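PDB 5JBD: inactive glucansucrase from Lactobacillus reuteri, which is a large multidomain protein of glycoside hydrolase family 70, in the TIM-barrel clan, and carries a bound calcium ion. Local coordinates for residues Q193-N198 and T765-R770; L238-D243 and G843-N848. All blocks are in the same frame, centred on the assembly; numbering follows the deposited sequence.

Contact 1: Q193-N198 and T765-R770; sequences QVIFVN and TRTNNR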
loop_
_atom_site.group_PDB
_atom_site.type_symbol
_atom_site.label_atom_id
_atom_site.label_comp_id
_atom_site.label_asym_id
_atom_site.label_seq_id
_atom_site.Cartn_x
_atom_site.Cartn_y
_atom_site.Cartn_z
ATOM N N GLN A 193 13.175 -8.151 -6.394
ATOM C CA GLN A 193 13.580 -6.778 -6.668
ATOM C C GLN A 193 14.813 -6.716 -7.524
ATOM O O GLN A 193 15.665 -7.605 -7.520
ATOM C CB GLN A 193 13.930 -6.021 -5.381
ATOM C CG GLN A 193 12.897 -6.034 -4.272
ATOM C CD GLN A 193 11.693 -5.164 -4.545
ATOM O OE1 GLN A 193 11.711 -4.277 -5.410
ATOM N NE2 GLN A 193 10.627 -5.401 -3.789
ATOM N N VAL A 194 14.918 -5.585 -8.200
ATOM C CA VAL A 194 16.096 -5.188 -8.894
ATOM C C VAL A 194 16.385 -3.729 -8.496
ATOM O O VAL A 194 15.463 -2.930 -8.352
ATOM C CB VAL A 194 15.792 -5.442 -10.397
ATOM C CG1 VAL A 194 15.775 -4.181 -11.229
ATOM C CG2 VAL A 194 16.618 -6.603 -10.944
ATOM N N ILE A 195 17.649 -3.380 -8.302
ATOM C CA ILE A 195 18.039 -1.964 -8.097
ATOM C C ILE A 195 18.548 -1.343 -9.395
ATOM O O ILE A 195 19.086 -2.046 -10.244
ATOM C CB ILE A 195 19.116 -1.767 -7.005
ATOM C CG1 ILE A 195 20.406 -2.549 -7.308
ATOM C CG2 ILE A 195 18.554 -2.161 -5.639
ATOM C CD1 ILE A 195 21.540 -2.268 -6.325
ATOM N N PHE A 196 18.389 -0.029 -9.525
ATOM C CA PHE A 196 18.966 0.734 -10.638
ATOM C C PHE A 196 20.320 1.286 -10.201
ATOM O O PHE A 196 20.417 1.973 -9.162
ATOM C CB PHE A 196 18.058 1.901 -11.039
ATOM C CG PHE A 196 16.659 1.502 -11.436
ATOM C CD1 PHE A 196 16.363 0.241 -11.939
ATOM C CD2 PHE A 196 15.628 2.418 -11.316
ATOM C CE1 PHE A 196 15.080 -0.092 -12.310
ATOM C CE2 PHE A 196 14.331 2.091 -11.693
ATOM C CZ PHE A 196 14.058 0.831 -12.185
ATOM N N VAL A 197 21.358 0.978 -10.984
ATOM C CA VAL A 197 22.736 1.388 -10.664
ATOM C C VAL A 197 23.311 2.258 -11.762
ATOM O O VAL A 197 22.808 2.257 -12.897
ATOM C CB VAL A 197 23.688 0.192 -10.404
ATOM C CG1 VAL A 197 23.136 -0.719 -9.302
ATOM C CG2 VAL A 197 24.011 -0.589 -11.675
ATOM N N ASN A 198 24.361 2.990 -11.411
ATOM C CA ASN A 198 25.038 3.884 -12.344
ATOM C C ASN A 198 25.820 3.101 -13.391
ATOM O O ASN A 198 26.383 2.045 -13.110
ATOM C CB ASN A 198 25.974 4.863 -11.615
ATOM C CG ASN A 198 25.225 5.925 -10.828
ATOM O OD1 ASN A 198 24.001 6.038 -10.906
ATOM N ND2 ASN A 198 25.963 6.710 -10.050
ATOM N N THR A 765 20.677 -4.825 -11.006
ATOM C CA THR A 765 21.258 -5.943 -10.257
ATOM C C THR A 765 20.150 -6.571 -9.415
ATOM O O THR A 765 19.318 -5.861 -8.831
ATOM C CB THR A 765 22.412 -5.462 -9.359
ATOM O OG1 THR A 765 23.482 -4.998 -10.186
ATOM C CG2 THR A 765 22.932 -6.572 -8.449
ATOM N N ARG A 766 20.145 -7.902 -9.363
ATOM C CA ARG A 766 19.119 -8.662 -8.646
ATOM C C ARG A 766 19.392 -8.573 -7.139
ATOM O O ARG A 766 20.431 -9.020 -6.684
ATOM C CB ARG A 766 19.161 -10.137 -9.086
ATOM C CG ARG A 766 18.121 -11.050 -8.451
ATOM C CD ARG A 766 16.730 -10.758 -8.966
ATOM N NE ARG A 766 15.753 -11.659 -8.352
ATOM C CZ ARG A 766 15.253 -11.528 -7.118
ATOM N NH1 ARG A 766 15.642 -10.527 -6.327
ATOM N NH2 ARG A 766 14.360 -12.420 -6.664
ATOM N N THR A 767 18.434 -8.038 -6.383
ATOM C CA THR A 767 18.617 -7.820 -4.945
ATOM C C THR A 767 17.436 -8.267 -4.099
ATOM O O THR A 767 16.339 -8.513 -4.614
ATOM C CB THR A 767 18.846 -6.325 -4.630
ATOM O OG1 THR A 767 17.649 -5.578 -4.890
ATOM C CG2 THR A 767 20.003 -5.765 -5.444
ATOM N N ASN A 768 17.682 -8.334 -2.786
ATOM C CA ASN A 768 16.610 -8.461 -1.797
ATOM C C ASN A 768 15.961 -7.084 -1.561
ATOM O O ASN A 768 16.280 -6.105 -2.262
ATOM C CB ASN A 768 17.148 -9.092 -0.495
ATOM C CG ASN A 768 18.123 -8.196 0.265
ATOM O OD1 ASN A 768 18.279 -7.005 -0.019
ATOM N ND2 ASN A 768 18.792 -8.782 1.253
ATOM N N ASN A 769 15.080 -7.003 -0.567
ATOM C CA ASN A 769 14.352 -5.758 -0.279
ATOM C C ASN A 769 15.186 -4.633 0.369
ATOM O O ASN A 769 14.670 -3.536 0.589
ATOM C CB ASN A 769 13.089 -6.039 0.532
ATOM C CG ASN A 769 13.375 -6.605 1.916
ATOM O OD1 ASN A 769 14.521 -6.875 2.279
ATOM N ND2 ASN A 769 12.314 -6.834 2.670
ATOM N N ARG A 770 16.455 -4.899 0.666
ATOM C CA ARG A 770 17.395 -3.852 1.077
ATOM C C ARG A 770 18.386 -3.427 -0.031
ATOM O O ARG A 770 19.301 -2.649 0.216
ATOM C CB ARG A 770 18.166 -4.292 2.317
ATOM C CG ARG A 770 17.296 -4.652 3.510
ATOM C CD ARG A 770 18.159 -4.943 4.744
ATOM N NE ARG A 770 19.021 -3.812 5.100
ATOM C CZ ARG A 770 18.612 -2.680 5.677
ATOM N NH1 ARG A 770 17.329 -2.462 5.989
ATOM N NH2 ARG A 770 19.499 -1.741 5.958
#

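Contact 2: L238-D243 and G843-N848; sequences LLVGND and GTSLQN. With CA (calcium ion), chain C.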
loop_
_atom_site.group_PDB
_atom_site.type_symbol
_atom_site.label_atom_id
_atom_site.label_comp_id
_atom_site.label_asym_id
_atom_site.label_seq_id
_atom_site.Cartn_x
_atom_site.Cartn_y
_atom_site.Cartn_z
ATOM N N LEU A 238 12.707 -1.375 0.044
ATOM C CA LEU A 238 11.859 -1.866 -1.061
ATOM C C LEU A 238 10.667 -2.698 -0.592
ATOM O O LEU A 238 10.812 -3.583 0.268
ATOM C CB LEU A 238 12.712 -2.686 -2.031
ATOM C CG LEU A 238 13.969 -1.993 -2.573
ATOM C CD1 LEU A 238 14.772 -2.923 -3.473
ATOM C CD2 LEU A 238 13.633 -0.712 -3.321
ATOM N N LEU A 239 9.495 -2.392 -1.152
ATOM C CA LEU A 239 8.261 -3.161 -0.954
ATOM C C LEU A 239 7.788 -3.771 -2.276
ATOM O O LEU A 239 7.908 -4.986 -2.484
ATOM C CB LEU A 239 7.156 -2.269 -0.370
ATOM C CG LEU A 239 7.403 -1.693 1.025
ATOM C CD1 LEU A 239 6.270 -0.746 1.406
ATOM C CD2 LEU A 239 7.566 -2.816 2.054
ATOM N N VAL A 240 7.292 -2.920 -3.172
ATOM C CA VAL A 240 6.727 -3.355 -4.465
ATOM C C VAL A 240 6.620 -2.149 -5.388
ATOM O O VAL A 240 6.491 -1.010 -4.918
ATOM C CB VAL A 240 5.345 -4.037 -4.276
ATOM C CG1 VAL A 240 4.267 -3.029 -3.883
ATOM C CG2 VAL A 240 4.929 -4.808 -5.529
ATOM N N GLY A 241 6.678 -2.394 -6.696
ATOM C CA GLY A 241 6.530 -1.338 -7.706
ATOM C C GLY A 241 7.821 -0.614 -8.005
ATOM O O GLY A 241 8.891 -1.114 -7.689
ATOM N N ASN A 242 7.708 0.570 -8.603
ATOM C CA ASN A 242 8.857 1.417 -8.850
ATOM C C ASN A 242 9.124 2.222 -7.595
ATOM O O ASN A 242 8.361 3.132 -7.267
ATOM C CB ASN A 242 8.616 2.366 -10.028
ATOM C CG ASN A 242 8.527 1.632 -11.357
ATOM O OD1 ASN A 242 7.560 0.919 -11.619
ATOM N ND2 ASN A 242 9.532 1.819 -12.210
ATOM N N ASP A 243 10.230 1.930 -6.928
ATOM C CA ASP A 243 10.547 2.558 -5.644
ATOM C C ASP A 243 11.108 3.960 -5.866
ATOM O O ASP A 243 12.117 4.128 -6.555
ATOM C CB ASP A 243 11.554 1.712 -4.866
ATOM C CG ASP A 243 11.660 2.130 -3.398
ATOM O OD1 ASP A 243 10.713 1.852 -2.659
ATOM O OD2 ASP A 243 12.663 2.746 -2.988
ATOM N N GLY A 843 14.780 1.516 -7.771
ATOM C CA GLY A 843 14.672 0.203 -8.386
ATOM C C GLY A 843 13.227 -0.153 -8.595
ATOM O O GLY A 843 12.349 0.707 -8.489
ATOM N N THR A 844 12.975 -1.412 -8.917
ATOM C CA THR A 844 11.614 -1.896 -9.128
ATOM C C THR A 844 11.518 -3.339 -8.696
ATOM O O THR A 844 12.509 -4.073 -8.758
ATOM C CB THR A 844 11.159 -1.766 -10.611
ATOM O OG1 THR A 844 9.838 -2.308 -10.781
ATOM C CG2 THR A 844 12.103 -2.503 -11.544
ATOM N N SER A 845 10.323 -3.752 -8.270
ATOM C CA SER A 845 10.012 -5.168 -8.176
ATOM C C SER A 845 10.054 -5.771 -9.583
ATOM O O SER A 845 9.916 -5.055 -10.571
ATOM C CB SER A 845 8.655 -5.418 -7.515
ATOM O OG SER A 845 7.625 -4.635 -8.092
ATOM N N LEU A 846 10.285 -7.076 -9.669
ATOM C CA LEU A 846 10.465 -7.732 -10.963
ATOM C C LEU A 846 9.212 -7.506 -11.805
ATOM O O LEU A 846 8.098 -7.650 -11.311
ATOM C CB LEU A 846 10.745 -9.226 -10.792
ATOM C CG LEU A 846 11.895 -9.646 -9.871
ATOM C CD1 LEU A 846 12.072 -11.159 -9.897
ATOM C CD2 LEU A 846 13.200 -8.935 -10.208
ATOM N N GLN A 847 9.392 -7.110 -13.070
ATOM C CA GLN A 847 8.258 -6.690 -13.899
ATOM C C GLN A 847 7.719 -7.764 -14.848
ATOM O O GLN A 847 6.805 -7.489 -15.633
ATOM C CB GLN A 847 8.626 -5.413 -14.665
ATOM C CG GLN A 847 8.855 -4.221 -13.745
ATOM C CD GLN A 847 8.945 -2.900 -14.486
ATOM O OE1 GLN A 847 8.984 -2.865 -15.715
ATOM N NE2 GLN A 847 9.018 -1.799 -13.739
ATOM N N ASN A 848 8.280 -8.973 -14.771
ATOM C CA ASN A 848 7.837 -10.128 -15.563
ATOM C C ASN A 848 8.018 -9.943 -17.091
ATOM O O ASN A 848 7.185 -10.396 -17.864
ATOM C CB ASN A 848 6.366 -10.492 -15.251
ATOM C CG ASN A 848 6.128 -10.827 -13.787
ATOM O OD1 ASN A 848 5.210 -10.301 -13.167
ATOM N ND2 ASN A 848 6.944 -11.703 -13.234
HETATM CA CA CA C . 11.249 2.884 -0.550
HETATM O O HOH W 1 10.652 4.979 -1.579
#

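Contact 1: Q193-N198 and T765-R770
Val194 faces Arg766 as a non-hydrogen-bonded antiparallel pair, flanked by the hydrogen-bonded pairs Gln193–Thr767 and Ile195–Thr765, and the strand axes run 134° apart. This joins strands 193-197 and 758-767 as neighbours in a six-stranded antiparallel sheet. Two backbone bonds join Ile195 and Thr765: Ile195 N reaches Thr765 O at 3.0 Å and Thr765 N reaches Ile195 O at a longer 3.3 Å. A single backbone bond, Thr767 N to Gln193 O at 3.0 Å, joins the other pair. On the face carrying Ile195 and Thr767 their side chains cross at about a right angle: Ile195 CG1 lies 3.7 Å from Thr767 CG2, and CD1 and CG2 of the isoleucine close in on the same methyl. On the face of Val194 and Arg766, Val194 CG2 packs 4.0 Å from Arg766 CA. The arginine chain leaves with CG opposite the backbone N (chi1 -178°) and bends at chi2 (71°), which turns its guanidinium back beside Gln193. There NH1 makes only a weak bond to Gln193 O, but it also binds Ser191 O, and NH2 holds Leu173 O and pairs with Asp192 in a salt bridge; the group is thus held mainly from outside the strands. Beyond the strand the chain turns: Thr767 OG1 donates to Asn768 O in the carbonyl plane, on a lone pair, and an Asx turn follows, in which Asn768 OD1 accepts from Arg770 N at 2.9 Å.

Contact 2: L238-D243 and G843-N848
Gly241 is gripped twice by Ser845, where strands 242-244 and 841-845 come together as neighbours in the antiparallel sheet: Ser845 OG accepts from Gly241 N at 2.8 Å, and Ser845 N donates to Gly241 O at 3.1 Å. The serine oxygen sits between its own backbone N and carbonyl carbon (chi1 50°), a position from which it meets the amide of the glycine. The antiparallel pairing is set by Asn242 facing Thr844 across a non-hydrogen-bonded pair; beside it Asp243 N makes a single bond to Gly843 O at 2.9 Å. Gly241 O is also approached by Thr844 CA at 3.2 Å, a CA-H...O contact. The same strand supplies a ligand to the calcium ion. Asp243 binds it unevenly through both carboxylate oxygens, OD1 at 2.4 Å and OD2 at 2.8 Å from the ion; a water, Glu237 O, Asn287 O and Asn751 OD1 are further ligands. On the sheet face of Asn242 and Thr844 the two side chains lie side by side, pointing the same way. Asn242 is held from outside, its ND2 donating to Gln841 OE1 and Tyr789 O, whereas Thr844 is held within its own segment. Gln847, whose OE1 accepts from Tyr789 N, lends its amide to the threonine: Thr844 OG1 accepts from Gln847 NE2 at 3.1 Å and donates to Ser845 O at 2.8 Å.

In the fold
Both contacts belong to the same antiparallel sheet, in which 193-197 and 841-845 lie next to each other: contact 1 pairs the former with 758-767, contact 2 the latter with 242-244. A probable hydrogen bond from Val194 N to Thr844 O (2.9 Å) bridges them, and Leu238 N probably bonds Asn769 O. Contact 2 is the more buried; its centre lies about 13 Å from the centre of the chain, against about 20 Å for contact 1. Their chemistry also differs: contact 1 combines aliphatic packing with an arginine tied to residues ahead of its partner strand, whereas contact 2 relies on glycine backbone, hydroxyls and amides, and ends at calcium. Each joins segments more than 560 residues apart.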